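PDB 2Y2W: intracellular exo-alpha-(1->5)-L-arabinofuranosidase from Bifidobacterium longum, which cleaves terminal alpha-(1->5)-arabinofuranosyl bonds of arabinans and also acts on arabinoxylan, contributing to breakdown of the plant cell wall. Local coordinates for residues 379-382 and 383-386. Numbering follows the deposited sequence.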
ATOM      1  N   ILE D 379      -3.153  28.847 -28.152  1.00 36.18           N
ATOM      2  CA  ILE D 379      -3.324  29.222 -29.552  1.00 36.35           C
ATOM      3  C   ILE D 379      -1.932  29.409 -30.151  1.00 36.40           C
ATOM      4  O   ILE D 379      -1.210  30.341 -29.793  1.00 36.42           O
ATOM      5  CB  ILE D 379      -4.187  30.509 -29.707  1.00 36.36           C
ATOM      6  CG1 ILE D 379      -5.328  30.549 -28.677  1.00 36.56           C
ATOM      7  CG2 ILE D 379      -4.748  30.618 -31.113  1.00 36.44           C
ATOM      8  CD1 ILE D 379      -6.477  29.565 -28.935  1.00 37.01           C
ATOM      9  N   TYR D 380      -1.560  28.505 -31.056  1.00 36.52           N
ATOM     10  CA  TYR D 380      -0.171  28.363 -31.487  1.00 36.66           C
ATOM     11  C   TYR D 380       0.285  29.374 -32.531  1.00 36.83           C
ATOM     12  O   TYR D 380      -0.396  29.613 -33.527  1.00 36.84           O
ATOM     13  CB  TYR D 380       0.101  26.942 -31.984  1.00 36.58           C
ATOM     14  CG  TYR D 380       0.156  25.901 -30.888  1.00 36.57           C
ATOM     15  CD1 TYR D 380       1.135  25.957 -29.894  1.00 36.48           C
ATOM     16  CD2 TYR D 380      -0.757  24.852 -30.853  1.00 36.41           C
ATOM     17  CE1 TYR D 380       1.193  25.002 -28.889  1.00 35.98           C
ATOM     18  CE2 TYR D 380      -0.704  23.888 -29.852  1.00 36.25           C
ATOM     19  CZ  TYR D 380       0.272  23.972 -28.875  1.00 35.93           C
ATOM     20  OH  TYR D 380       0.330  23.023 -27.886  1.00 35.32           O
ATOM     21  N   THR D 381       1.461  29.941 -32.286  1.00 37.03           N
ATOM     22  CA  THR D 381       2.077  30.916 -33.179  1.00 37.20           C
ATOM     23  C   THR D 381       2.934  30.212 -34.225  1.00 37.34           C
ATOM     24  O   THR D 381       3.262  29.032 -34.076  1.00 37.45           O
ATOM     25  CB  THR D 381       2.968  31.901 -32.397  1.00 37.17           C
ATOM     26  OG1 THR D 381       4.002  31.176 -31.717  1.00 37.33           O
ATOM     27  CG2 THR D 381       2.149  32.688 -31.382  1.00 37.14           C
ATOM     28  N   ALA D 382       3.299  30.948 -35.275  1.00 37.36           N
ATOM     29  CA  ALA D 382       4.172  30.434 -36.328  1.00 37.29           C
ATOM     30  C   ALA D 382       5.477  29.883 -35.763  1.00 37.26           C
ATOM     31  O   ALA D 382       6.022  28.912 -36.285  1.00 37.35           O
ATOM     32  CB  ALA D 382       4.454  31.518 -37.356  1.00 37.31           C
ATOM     33  N   ALA D 383       5.966  30.506 -34.691  1.00 37.25           N
ATOM     34  CA  ALA D 383       7.195  30.078 -34.026  1.00 37.10           C
ATOM     35  C   ALA D 383       7.019  28.755 -33.282  1.00 36.99           C
ATOM     36  O   ALA D 383       7.905  27.901 -33.318  1.00 37.00           O
ATOM     37  CB  ALA D 383       7.693  31.161 -33.081  1.00 37.10           C
ATOM     38  N   ASP D 384       5.873  28.592 -32.619  1.00 36.86           N
ATOM     39  CA  ASP D 384       5.553  27.362 -31.886  1.00 36.72           C
ATOM     40  C   ASP D 384       5.590  26.136 -32.798  1.00 36.43           C
ATOM     41  O   ASP D 384       6.058  25.068 -32.399  1.00 36.26           O
ATOM     42  CB  ASP D 384       4.182  27.472 -31.209  1.00 36.85           C
ATOM     43  CG  ASP D 384       4.150  28.514 -30.098  1.00 37.38           C
ATOM     44  OD1 ASP D 384       5.197  28.759 -29.462  1.00 38.21           O
ATOM     45  OD2 ASP D 384       3.066  29.089 -29.854  1.00 37.91           O
ATOM     46  N   ALA D 385       5.102  26.311 -34.025  1.00 36.20           N
ATOM     47  CA  ALA D 385       5.094  25.251 -35.029  1.00 35.91           C
ATOM     48  C   ALA D 385       6.502  24.878 -35.487  1.00 35.71           C
ATOM     49  O   ALA D 385       6.802  23.696 -35.666  1.00 35.76           O
ATOM     50  CB  ALA D 385       4.244  25.658 -36.213  1.00 35.95           C
ATOM     51  N   VAL D 386       7.359  25.883 -35.668  1.00 35.37           N
ATOM     52  CA  VAL D 386       8.736  25.661 -36.123  1.00 35.15           C
ATOM     53  C   VAL D 386       9.548  24.895 -35.072  1.00 35.00           C
ATOM     54  O   VAL D 386      10.394  24.064 -35.414  1.00 35.01           O
ATOM     55  CB  VAL D 386       9.444  26.996 -36.525  1.00 35.20           C
ATOM     56  CG1 VAL D 386      10.896  26.760 -36.936  1.00 35.00           C
ATOM     57  CG2 VAL D 386       8.691  27.683 -37.658  1.00 35.04           C
TER
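Thr381 and Asp384 form a capping box at the start of helix 382-397, with Thr381 as the N-cap. The Asp384 side chain reaches back to the N-cap residue, and its OD2 accepts from Thr381 N at 3.0 Å. The bond is almost straight at the hydrogen (175°), but it reaches OD2 from above the carboxylate plane. The hydroxyl of Thr381 closes the box. Its OG1 sits between the backbone N and the carbonyl carbon (chi1 60°), which turns it to the helix. There Thr381 OG1 accepts a weak bond from Asp384 N at 3.3 Å. The same OG1 donates weakly to Asp384 OD2, 2.9 Å away. OD2 thus takes two donors from one residue, while OD1 is hydrogen-bonded to Tyr345 OH. The first regular helical bond follows, from Ala385 N to Thr381 O at 3.3 Å.

Tyr380 flanks the box. Its CD1 lies 3.6 Å from Asp384 CB, and Asp384 CG lies at the ring edge, in plane. Ring and carboxylate stand nearly perpendicular, 83° apart. Tyr380 OH is hydrogen-bonded to Val343 O. The Tyr380 side chain lies about 5 Å from that of Trp344, which is probably important for substrate recognition. The helix leads into strand 402-408, the last of the eight-stranded parallel barrel. With Asp384 replaced by an alanine, Thr381 N and Tyr345 OH would probably lose their carboxylate partner and the Thr381 hydroxyl would be freer to turn. The buried carboxylate is met by donors at both oxygens, and its charge at the helix N-terminus is likely to be favoured by the helix dipole.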